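Conserved hypothetical protein (Thermoplasma acidophilum DSM 1728, PDB 1Q7H) is of unknown function but carries a PUA domain behind a pre-PUA domain and probably binds RNA, perhaps in translation initiation. Local coordinates at residues H5-W16 with T27-A35; F51-Y61 with I141-F152. One frame throughout, in Å; residues are numbered along the deposited sequence.

Contact 1 of 2, residues H5-W16 with T27-A35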
loop_
_atom_site.group_PDB
_atom_site.type_symbol
_atom_site.label_atom_id
_atom_site.label_comp_id
_atom_site.label_asym_id
_atom_site.label_seq_id
_atom_site.Cartn_x
_atom_site.Cartn_y
_atom_site.Cartn_z
ATOM N N HIS A 5 -11.233 -15.845 11.370
ATOM C CA HIS A 5 -12.685 -15.971 11.301
ATOM C C HIS A 5 -13.211 -15.224 10.091
ATOM O O HIS A 5 -12.834 -14.081 9.854
ATOM C CB HIS A 5 -13.355 -15.346 12.533
ATOM C CG HIS A 5 -12.999 -15.995 13.831
ATOM N ND1 HIS A 5 -13.695 -17.074 14.341
ATOM C CD2 HIS A 5 -12.057 -15.685 14.755
ATOM C CE1 HIS A 5 -13.200 -17.394 15.522
ATOM N NE2 HIS A 5 -12.205 -16.565 15.797
ATOM N N PHE A 6 -14.085 -15.856 9.322
ATOM C CA PHE A 6 -14.682 -15.160 8.198
ATOM C C PHE A 6 -15.648 -14.189 8.856
ATOM O O PHE A 6 -16.330 -14.545 9.827
ATOM C CB PHE A 6 -15.427 -16.130 7.291
ATOM C CG PHE A 6 -14.526 -16.869 6.349
ATOM C CD1 PHE A 6 -14.194 -16.321 5.110
ATOM C CD2 PHE A 6 -13.969 -18.092 6.712
ATOM C CE1 PHE A 6 -13.322 -16.978 4.249
ATOM C CE2 PHE A 6 -13.092 -18.758 5.857
ATOM C CZ PHE A 6 -12.768 -18.203 4.625
ATOM N N ILE A 7 -15.681 -12.960 8.356
ATOM C CA ILE A 7 -16.550 -11.947 8.917
ATOM C C ILE A 7 -17.847 -11.844 8.134
ATOM O O ILE A 7 -17.940 -12.324 7.007
ATOM C CB ILE A 7 -15.828 -10.568 8.971
ATOM C CG1 ILE A 7 -15.416 -10.110 7.577
ATOM C CG2 ILE A 7 -14.580 -10.676 9.826
ATOM C CD1 ILE A 7 -14.624 -8.813 7.584
ATOM N N SER A 8 -18.859 -11.239 8.749
ATOM C CA SER A 8 -20.157 -11.076 8.105
ATOM C C SER A 8 -20.047 -10.238 6.825
ATOM O O SER A 8 -19.040 -9.577 6.567
ATOM C CB SER A 8 -21.139 -10.390 9.058
ATOM O OG SER A 8 -20.806 -9.014 9.221
ATOM N N LYS A 9 -21.112 -10.275 6.037
ATOM C CA LYS A 9 -21.192 -9.530 4.797
ATOM C C LYS A 9 -21.087 -8.029 5.106
ATOM O O LYS A 9 -20.390 -7.288 4.412
ATOM C CB LYS A 9 -22.528 -9.850 4.115
ATOM C CG LYS A 9 -22.532 -9.745 2.594
ATOM C CD LYS A 9 -22.390 -8.309 2.112
ATOM C CE LYS A 9 -22.411 -8.238 0.588
ATOM N NZ LYS A 9 -23.679 -8.765 0.009
ATOM N N LYS A 10 -21.765 -7.579 6.157
ATOM C CA LYS A 10 -21.731 -6.164 6.512
ATOM C C LYS A 10 -20.357 -5.709 6.985
ATOM O O LYS A 10 -19.947 -4.582 6.716
ATOM C CB LYS A 10 -22.797 -5.852 7.567
ATOM C CG LYS A 10 -24.215 -5.964 7.019
ATOM C CD LYS A 10 -25.285 -5.700 8.075
ATOM C CE LYS A 10 -25.252 -4.269 8.582
ATOM N NZ LYS A 10 -26.398 -4.000 9.500
ATOM N N GLU A 11 -19.641 -6.577 7.688
ATOM C CA GLU A 11 -18.309 -6.228 8.156
ATOM C C GLU A 11 -17.382 -6.104 6.942
ATOM O O GLU A 11 -16.618 -5.153 6.835
ATOM C CB GLU A 11 -17.784 -7.303 9.111
ATOM C CG GLU A 11 -18.532 -7.370 10.431
ATOM C CD GLU A 11 -18.060 -6.332 11.438
ATOM O OE1 GLU A 11 -17.258 -5.447 11.072
ATOM O OE2 GLU A 11 -18.495 -6.402 12.603
ATOM N N ALA A 12 -17.465 -7.067 6.028
ATOM C CA ALA A 12 -16.638 -7.060 4.830
ATOM C C ALA A 12 -16.877 -5.793 4.023
ATOM O O ALA A 12 -15.936 -5.140 3.577
ATOM C CB ALA A 12 -16.945 -8.282 3.972
ATOM N N LYS A 13 -18.145 -5.441 3.852
ATOM C CA LYS A 13 -18.503 -4.260 3.084
ATOM C C LYS A 13 -17.730 -3.027 3.527
ATOM O O LYS A 13 -17.319 -2.218 2.696
ATOM C CB LYS A 13 -20.007 -4.001 3.187
ATOM C CG LYS A 13 -20.515 -2.904 2.270
ATOM C CD LYS A 13 -22.010 -2.708 2.457
ATOM C CE LYS A 13 -22.548 -1.579 1.591
ATOM N NZ LYS A 13 -22.390 -1.864 0.134
ATOM N N ARG A 14 -17.524 -2.877 4.830
ATOM C CA ARG A 14 -16.793 -1.720 5.330
ATOM C C ARG A 14 -15.373 -1.701 4.772
ATOM O O ARG A 14 -14.851 -0.649 4.397
ATOM C CB ARG A 14 -16.732 -1.737 6.859
ATOM C CG ARG A 14 -15.950 -0.564 7.438
ATOM C CD ARG A 14 -15.951 -0.576 8.950
ATOM N NE ARG A 14 -15.125 -1.643 9.503
ATOM C CZ ARG A 14 -13.835 -1.515 9.786
ATOM N NH1 ARG A 14 -13.219 -0.357 9.569
ATOM N NH2 ARG A 14 -13.166 -2.541 10.295
ATOM N N ILE A 15 -14.745 -2.867 4.728
ATOM C CA ILE A 15 -13.391 -2.966 4.218
ATOM C C ILE A 15 -13.374 -2.742 2.707
ATOM O O ILE A 15 -12.460 -2.104 2.192
ATOM C CB ILE A 15 -12.775 -4.337 4.552
ATOM C CG1 ILE A 15 -12.877 -4.593 6.059
ATOM C CG2 ILE A 15 -11.330 -4.378 4.126
ATOM C CD1 ILE A 15 -12.204 -3.539 6.903
ATOM N N TRP A 16 -14.384 -3.245 2.000
ATOM C CA TRP A 16 -14.438 -3.052 0.551
ATOM C C TRP A 16 -14.515 -1.566 0.237
ATOM O O TRP A 16 -13.833 -1.068 -0.668
ATOM C CB TRP A 16 -15.668 -3.722 -0.072
ATOM C CG TRP A 16 -15.818 -5.186 0.210
ATOM C CD1 TRP A 16 -14.835 -6.066 0.562
ATOM C CD2 TRP A 16 -17.031 -5.944 0.138
ATOM N NE1 TRP A 16 -15.363 -7.329 0.717
ATOM C CE2 TRP A 16 -16.709 -7.280 0.464
ATOM C CE3 TRP A 16 -18.361 -5.621 -0.166
ATOM C CZ2 TRP A 16 -17.667 -8.292 0.493
ATOM C CZ3 TRP A 16 -19.316 -6.629 -0.136
ATOM C CH2 TRP A 16 -18.963 -7.948 0.191
ATOM N N THR A 27 -14.934 -5.606 -3.894
ATOM C CA THR A 27 -16.351 -5.721 -3.570
ATOM C C THR A 27 -16.805 -7.156 -3.793
ATOM O O THR A 27 -16.503 -7.749 -4.825
ATOM C CB THR A 27 -17.188 -4.787 -4.457
ATOM O OG1 THR A 27 -16.929 -3.429 -4.086
ATOM C CG2 THR A 27 -18.671 -5.079 -4.304
ATOM N N GLY A 28 -17.508 -7.719 -2.814
ATOM C CA GLY A 28 -17.985 -9.085 -2.944
ATOM C C GLY A 28 -17.045 -10.167 -2.440
ATOM O O GLY A 28 -17.452 -11.319 -2.300
ATOM N N GLU A 29 -15.791 -9.823 -2.169
ATOM C CA GLU A 29 -14.832 -10.812 -1.675
ATOM C C GLU A 29 -15.064 -11.084 -0.185
ATOM O O GLU A 29 -15.176 -10.152 0.613
ATOM C CB GLU A 29 -13.408 -10.299 -1.881
ATOM C CG GLU A 29 -13.109 -9.850 -3.307
ATOM C CD GLU A 29 -12.362 -10.895 -4.123
ATOM O OE1 GLU A 29 -12.160 -12.026 -3.624
ATOM O OE2 GLU A 29 -11.977 -10.577 -5.273
ATOM N N SER A 30 -15.152 -12.353 0.198
ATOM C CA SER A 30 -15.351 -12.667 1.605
ATOM C C SER A 30 -13.994 -12.584 2.277
ATOM O O SER A 30 -12.978 -12.927 1.678
ATOM C CB SER A 30 -15.973 -14.060 1.783
ATOM O OG SER A 30 -15.164 -15.070 1.226
ATOM N N LEU A 31 -13.982 -12.132 3.525
ATOM C CA LEU A 31 -12.736 -11.944 4.255
ATOM C C LEU A 31 -12.623 -12.671 5.594
ATOM O O LEU A 31 -13.616 -12.866 6.293
ATOM C CB LEU A 31 -12.544 -10.442 4.509
ATOM C CG LEU A 31 -12.710 -9.489 3.316
ATOM C CD1 LEU A 31 -12.807 -8.054 3.804
ATOM C CD2 LEU A 31 -11.527 -9.650 2.362
ATOM N N GLU A 32 -11.404 -13.069 5.945
ATOM C CA GLU A 32 -11.149 -13.693 7.235
ATOM C C GLU A 32 -10.314 -12.668 7.976
ATOM O O GLU A 32 -9.470 -12.006 7.376
ATOM C CB GLU A 32 -10.328 -14.964 7.112
ATOM C CG GLU A 32 -10.958 -16.058 6.310
ATOM C CD GLU A 32 -10.092 -17.289 6.314
ATOM O OE1 GLU A 32 -10.179 -18.081 7.278
ATOM O OE2 GLU A 32 -9.300 -17.448 5.364
ATOM N N VAL A 33 -10.544 -12.523 9.271
ATOM C CA VAL A 33 -9.791 -11.555 10.041
ATOM C C VAL A 33 -8.976 -12.269 11.109
ATOM O O VAL A 33 -9.372 -13.322 11.596
ATOM C CB VAL A 33 -10.741 -10.521 10.691
ATOM C CG1 VAL A 33 -11.609 -11.198 11.752
ATOM C CG2 VAL A 33 -9.938 -9.370 11.270
ATOM N N ALA A 34 -7.827 -11.698 11.457
ATOM C CA ALA A 34 -6.955 -12.267 12.475
ATOM C C ALA A 34 -6.337 -11.110 13.253
ATOM O O ALA A 34 -6.250 -9.998 12.736
ATOM C CB ALA A 34 -5.874 -13.114 11.820
ATOM N N ALA A 35 -5.900 -11.362 14.485
ATOM C CA ALA A 35 -5.329 -10.297 15.303
ATOM C C ALA A 35 -3.953 -10.543 15.933
ATOM O O ALA A 35 -3.401 -11.640 15.881
ATOM C CB ALA A 35 -6.322 -9.914 16.390
HETATM O O HOH W 1 -16.702 -12.156 4.454
#

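Contact 2 of 2, residues F51-Y61 with I141-F152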
loop_
_atom_site.group_PDB
_atom_site.type_symbol
_atom_site.label_atom_id
_atom_site.label_comp_id
_atom_site.label_asym_id
_atom_site.label_seq_id
_atom_site.Cartn_x
_atom_site.Cartn_y
_atom_site.Cartn_z
ATOM N N PHE A 51 -4.272 -4.579 6.081
ATOM C CA PHE A 51 -3.782 -4.520 7.450
ATOM C C PHE A 51 -4.420 -3.342 8.173
ATOM O O PHE A 51 -4.613 -2.268 7.595
ATOM C CB PHE A 51 -2.259 -4.334 7.483
ATOM C CG PHE A 51 -1.490 -5.460 6.864
ATOM C CD1 PHE A 51 -1.465 -6.714 7.461
ATOM C CD2 PHE A 51 -0.780 -5.264 5.682
ATOM C CE1 PHE A 51 -0.739 -7.771 6.889
ATOM C CE2 PHE A 51 -0.053 -6.310 5.106
ATOM C CZ PHE A 51 -0.035 -7.566 5.713
ATOM N N GLN A 52 -4.753 -3.557 9.435
ATOM C CA GLN A 52 -5.314 -2.513 10.272
ATOM C C GLN A 52 -4.182 -2.211 11.248
ATOM O O GLN A 52 -4.005 -2.909 12.238
ATOM C CB GLN A 52 -6.537 -3.032 11.022
ATOM C CG GLN A 52 -7.162 -2.051 12.011
ATOM C CD GLN A 52 -7.729 -0.802 11.354
ATOM O OE1 GLN A 52 -7.013 0.169 11.111
ATOM N NE2 GLN A 52 -9.027 -0.823 11.060
ATOM N N ALA A 53 -3.384 -1.201 10.933
ATOM C CA ALA A 53 -2.264 -0.811 11.783
ATOM C C ALA A 53 -2.269 0.707 11.802
ATOM O O ALA A 53 -1.425 1.354 11.180
ATOM C CB ALA A 53 -0.960 -1.332 11.198
ATOM N N GLY A 54 -3.230 1.271 12.526
ATOM C CA GLY A 54 -3.371 2.713 12.574
ATOM C C GLY A 54 -4.434 2.981 11.533
ATOM O O GLY A 54 -5.614 3.141 11.855
ATOM N N ASP A 55 -4.016 3.012 10.273
ATOM C CA ASP A 55 -4.948 3.206 9.173
ATOM C C ASP A 55 -5.093 1.841 8.512
ATOM O O ASP A 55 -4.342 0.917 8.827
ATOM C CB ASP A 55 -4.390 4.190 8.138
ATOM C CG ASP A 55 -4.167 5.577 8.702
ATOM O OD1 ASP A 55 -5.122 6.152 9.269
ATOM O OD2 ASP A 55 -3.036 6.096 8.566
ATOM N N LEU A 56 -6.064 1.707 7.617
ATOM C CA LEU A 56 -6.232 0.460 6.897
ATOM C C LEU A 56 -5.263 0.549 5.725
ATOM O O LEU A 56 -5.349 1.452 4.898
ATOM C CB LEU A 56 -7.661 0.298 6.396
ATOM C CG LEU A 56 -8.677 -0.134 7.444
ATOM C CD1 LEU A 56 -10.059 -0.078 6.845
ATOM C CD2 LEU A 56 -8.356 -1.544 7.921
ATOM N N ILE A 57 -4.346 -0.405 5.674
ATOM C CA ILE A 57 -3.308 -0.462 4.657
ATOM C C ILE A 57 -3.453 -1.689 3.763
ATOM O O ILE A 57 -3.557 -2.810 4.259
ATOM C CB ILE A 57 -1.922 -0.537 5.355
ATOM C CG1 ILE A 57 -1.704 0.714 6.214
ATOM C CG2 ILE A 57 -0.817 -0.710 4.342
ATOM C CD1 ILE A 57 -0.470 0.631 7.093
ATOM N N PRO A 58 -3.483 -1.498 2.431
ATOM C CA PRO A 58 -3.603 -2.671 1.548
ATOM C C PRO A 58 -2.239 -3.347 1.567
ATOM O O PRO A 58 -1.225 -2.670 1.705
ATOM C CB PRO A 58 -3.900 -2.048 0.189
ATOM C CG PRO A 58 -3.138 -0.720 0.263
ATOM C CD PRO A 58 -3.506 -0.245 1.654
ATOM N N SER A 59 -2.199 -4.667 1.454
ATOM C CA SER A 59 -0.921 -5.361 1.443
ATOM C C SER A 59 -0.354 -5.277 0.029
ATOM O O SER A 59 -1.070 -4.940 -0.909
ATOM C CB SER A 59 -1.099 -6.833 1.818
ATOM O OG SER A 59 -1.658 -7.555 0.740
ATOM N N VAL A 60 0.927 -5.585 -0.129
ATOM C CA VAL A 60 1.499 -5.563 -1.458
ATOM C C VAL A 60 0.835 -6.655 -2.294
ATOM O O VAL A 60 0.792 -6.548 -3.513
ATOM C CB VAL A 60 3.034 -5.759 -1.445
ATOM C CG1 VAL A 60 3.714 -4.475 -0.970
ATOM C CG2 VAL A 60 3.409 -6.933 -0.541
ATOM N N TYR A 61 0.301 -7.693 -1.645
ATOM C CA TYR A 61 -0.373 -8.759 -2.392
ATOM C C TYR A 61 -1.671 -8.214 -2.966
ATOM O O TYR A 61 -2.013 -8.497 -4.111
ATOM C CB TYR A 61 -0.696 -9.966 -1.503
ATOM C CG TYR A 61 0.494 -10.512 -0.761
ATOM C CD1 TYR A 61 1.759 -10.538 -1.354
ATOM C CD2 TYR A 61 0.364 -10.993 0.540
ATOM C CE1 TYR A 61 2.870 -11.032 -0.661
ATOM C CE2 TYR A 61 1.459 -11.487 1.239
ATOM C CZ TYR A 61 2.706 -11.503 0.638
ATOM O OH TYR A 61 3.780 -11.981 1.341
ATOM N N ILE A 141 5.578 2.553 4.648
ATOM C CA ILE A 141 4.918 1.973 5.815
ATOM C C ILE A 141 4.615 0.478 5.687
ATOM O O ILE A 141 4.225 -0.171 6.662
ATOM C CB ILE A 141 3.613 2.723 6.160
ATOM C CG1 ILE A 141 2.632 2.645 4.989
ATOM C CG2 ILE A 141 3.923 4.180 6.499
ATOM C CD1 ILE A 141 1.298 3.302 5.287
ATOM N N HIS A 142 4.775 -0.064 4.486
ATOM C CA HIS A 142 4.568 -1.491 4.274
ATOM C C HIS A 142 5.347 -1.943 3.059
ATOM O O HIS A 142 5.312 -1.302 2.008
ATOM C CB HIS A 142 3.092 -1.853 4.076
ATOM C CG HIS A 142 2.886 -3.297 3.720
ATOM N ND1 HIS A 142 2.151 -3.700 2.625
ATOM C CD2 HIS A 142 3.402 -4.425 4.259
ATOM C CE1 HIS A 142 2.230 -5.013 2.500
ATOM N NE2 HIS A 142 2.986 -5.478 3.480
ATOM N N PHE A 143 6.047 -3.061 3.206
ATOM C CA PHE A 143 6.847 -3.604 2.121
ATOM C C PHE A 143 6.926 -5.107 2.313
ATOM O O PHE A 143 6.610 -5.611 3.387
ATOM C CB PHE A 143 8.240 -2.957 2.127
ATOM C CG PHE A 143 8.974 -3.104 3.428
ATOM C CD1 PHE A 143 9.898 -4.128 3.610
ATOM C CD2 PHE A 143 8.729 -2.229 4.478
ATOM C CE1 PHE A 143 10.568 -4.276 4.823
ATOM C CE2 PHE A 143 9.398 -2.375 5.701
ATOM C CZ PHE A 143 10.316 -3.402 5.867
ATOM N N PRO A 144 7.364 -5.848 1.282
ATOM C CA PRO A 144 7.444 -7.304 1.418
ATOM C C PRO A 144 8.325 -7.793 2.571
ATOM O O PRO A 144 9.418 -7.280 2.793
ATOM C CB PRO A 144 7.977 -7.750 0.059
ATOM C CG PRO A 144 7.522 -6.650 -0.881
ATOM C CD PRO A 144 7.824 -5.424 -0.052
ATOM N N GLY A 145 7.836 -8.794 3.295
ATOM C CA GLY A 145 8.601 -9.355 4.392
ATOM C C GLY A 145 8.739 -8.479 5.621
ATOM O O GLY A 145 9.525 -8.793 6.515
ATOM N N ASP A 146 7.985 -7.385 5.687
ATOM C CA ASP A 146 8.070 -6.508 6.842
ATOM C C ASP A 146 7.380 -7.146 8.056
ATOM O O ASP A 146 6.997 -8.310 8.014
ATOM C CB ASP A 146 7.460 -5.142 6.512
ATOM C CG ASP A 146 5.963 -5.195 6.305
ATOM O OD1 ASP A 146 5.386 -6.303 6.287
ATOM O OD2 ASP A 146 5.362 -4.112 6.156
ATOM N N GLU A 147 7.228 -6.389 9.135
ATOM C CA GLU A 147 6.605 -6.910 10.348
ATOM C C GLU A 147 5.159 -7.339 10.163
ATOM O O GLU A 147 4.718 -8.313 10.767
ATOM C CB GLU A 147 6.694 -5.880 11.479
ATOM C CG GLU A 147 6.335 -4.459 11.057
ATOM C CD GLU A 147 6.055 -3.541 12.241
ATOM O OE1 GLU A 147 6.862 -3.531 13.197
ATOM O OE2 GLU A 147 5.029 -2.825 12.208
ATOM N N LEU A 148 4.415 -6.617 9.334
ATOM C CA LEU A 148 3.024 -6.974 9.098
ATOM C C LEU A 148 2.922 -8.348 8.440
ATOM O O LEU A 148 2.097 -9.172 8.832
ATOM C CB LEU A 148 2.345 -5.907 8.234
ATOM C CG LEU A 148 2.263 -4.544 8.930
ATOM C CD1 LEU A 148 1.751 -3.461 7.985
ATOM C CD2 LEU A 148 1.353 -4.678 10.134
ATOM N N ILE A 149 3.772 -8.601 7.451
ATOM C CA ILE A 149 3.758 -9.880 6.755
ATOM C C ILE A 149 4.313 -11.020 7.609
ATOM O O ILE A 149 3.840 -12.149 7.512
ATOM C CB ILE A 149 4.530 -9.776 5.403
ATOM C CG1 ILE A 149 3.578 -9.237 4.331
ATOM C CG2 ILE A 149 5.096 -11.140 4.975
ATOM C CD1 ILE A 149 4.245 -8.951 3.023
ATOM N N ARG A 150 5.307 -10.731 8.446
ATOM C CA ARG A 150 5.874 -11.765 9.306
ATOM C C ARG A 150 4.864 -12.113 10.395
ATOM O O ARG A 150 4.792 -13.254 10.848
ATOM C CB ARG A 150 7.189 -11.303 9.952
ATOM C CG ARG A 150 8.349 -11.092 8.976
ATOM C CD ARG A 150 9.679 -10.905 9.717
ATOM N NE ARG A 150 9.640 -9.804 10.683
ATOM C CZ ARG A 150 9.938 -8.535 10.404
ATOM N NH1 ARG A 150 10.311 -8.184 9.177
ATOM N NH2 ARG A 150 9.851 -7.610 11.354
ATOM N N ALA A 151 4.070 -11.127 10.800
ATOM C CA ALA A 151 3.062 -11.341 11.833
ATOM C C ALA A 151 1.799 -12.025 11.305
ATOM O O ALA A 151 1.092 -12.692 12.058
ATOM C CB ALA A 151 2.691 -10.021 12.470
ATOM N N PHE A 152 1.511 -11.863 10.018
ATOM C CA PHE A 152 0.317 -12.462 9.442
ATOM C C PHE A 152 0.635 -13.368 8.278
ATOM O O PHE A 152 0.325 -13.053 7.130
ATOM C CB PHE A 152 -0.642 -11.366 9.002
ATOM C CG PHE A 152 -1.151 -10.539 10.131
ATOM C CD1 PHE A 152 -2.044 -11.078 11.050
ATOM C CD2 PHE A 152 -0.695 -9.241 10.315
ATOM C CE1 PHE A 152 -2.479 -10.334 12.141
ATOM C CE2 PHE A 152 -1.116 -8.486 11.396
ATOM C CZ PHE A 152 -2.014 -9.038 12.319
#

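Contact 1 of 2, residues H5-W16 with T27-A35
The indole of Trp16 lies over the backbone of Thr27 and Gly28, with Thr27 CA under its five-membered ring and Gly28 CA 3.8 Å from the centroid of its six-membered ring, both as CH-pi contacts on one face. The opposite face rests on the helix's own backbone at Ala12 O and Lys13 N, so the ring is sandwiched. Its edge is used as well: NE1 donates to Glu29 O over 2.8 Å, and the oxygen lies near the ring plane and accepts the N-H on a lone pair, though the N-H is bent to 132°. Gly28, at phi 90°, adopts backbone angles at which a side chain would strike the preceding carbonyl.

Beside the indole, Leu31 sends CD1 under the helix, 3.8 Å from Ile15 CB and also against Ala12 CB. Further along, Ile7 spreads its two branches: CD1 runs to Leu31 CB, while CG2 packs 3.6 Å from Val33 CG1, the side chains crossing at about a right angle. Phe6 and Glu32 are a non-hydrogen-bonded antiparallel pair. Glu32, extended beyond CG, stacks its carboxylate nearly parallel to the phenyl face, though the closeness of this approach is doubtful in the model.

Backbone bonds close the ladder, Val33 N to His5 O at 2.8 Å and Ile7 N to Leu31 O at 2.9 Å, and a water bridges Ile7 O and Leu31 N. Ser8 OG caps the helix by accepting from Glu11 N. Strand 5-6 thus forms one border of the five-stranded antiparallel sheet, with helix 9-20 packed over residues 27-31, which lead into strand 32-35; that strand pairs in turn with strand 40-44.

Contact 2 of 2, residues F51-Y61 with I141-F152
Phe51 presents its ring to helix 147-151, where Leu148 CB sits over the centre of one face, 3.7 Å from the centroid and only 6° off the ring normal. The CE2 corner of the same ring points at the face of His142 in an edge-to-face pair, with centroids 5.0 Å apart and planes at 68°. On the CE1 side, Phe152 CD2 approaches to 3.7 Å, the two phenyls sliding past each other in opposite directions, and the three rings make an aromatic cluster. An alanine in place of Phe51 would probably open a gap beneath Leu148 and deprive the His142 and Phe152 rings of the partner between them.

Around this centre, Val60 packs both methyls against the His142 ring and brings CG2 to 4.1 Å from Pro144 CG. Tyr61 and Ile149 meet from opposite directions, Ile149 CD1 lying 3.5 Å from Tyr61 OH. Ile141 holds CG1 between its backbone N and carbonyl carbon (chi1 61°), which carries CD1 across to Ile57 CD1.

The outer shell fixes both backbones. Asp146, the last residue of a type II turn that begins at Phe143, caps the helix, its OD1 accepting from Ile149 N at 3.0 Å. Ser59 OG is bonded to Pro48 O and Leu62 N at the start of helix 60-65. Ile141 and His142 both face Val119, a classic beta bulge at the end of strand 136-142. The whole is an interdomain seam: the end of a strand from the PUA sheet and the C-terminal helix pack against the hairpin 47-58 and the start of helix 60-65 of the pre-PUA domain.

How the contacts relate
Contact 1 closes before contact 2 opens along the chain, and their centres lie about 17 Å apart. Both reach the five-stranded antiparallel sheet: contact 1 holds the 5-6 border with helix 9-20, whereas contact 2 uses strands 47-52 and 56-58, the latter being the other outermost strand. They touch at two places. Ile15 CD1 of helix 9-20 packs 4.1 Å from Leu56 CD1, and the Phe152 ring reaches the backbone of Ala34, with Ala34 O 3.8 Å from its CE1. Contact 1 therefore builds the N-terminal domain locally, while contact 2 brings the chain's end back to that domain and joins the domain to the PUA sheet.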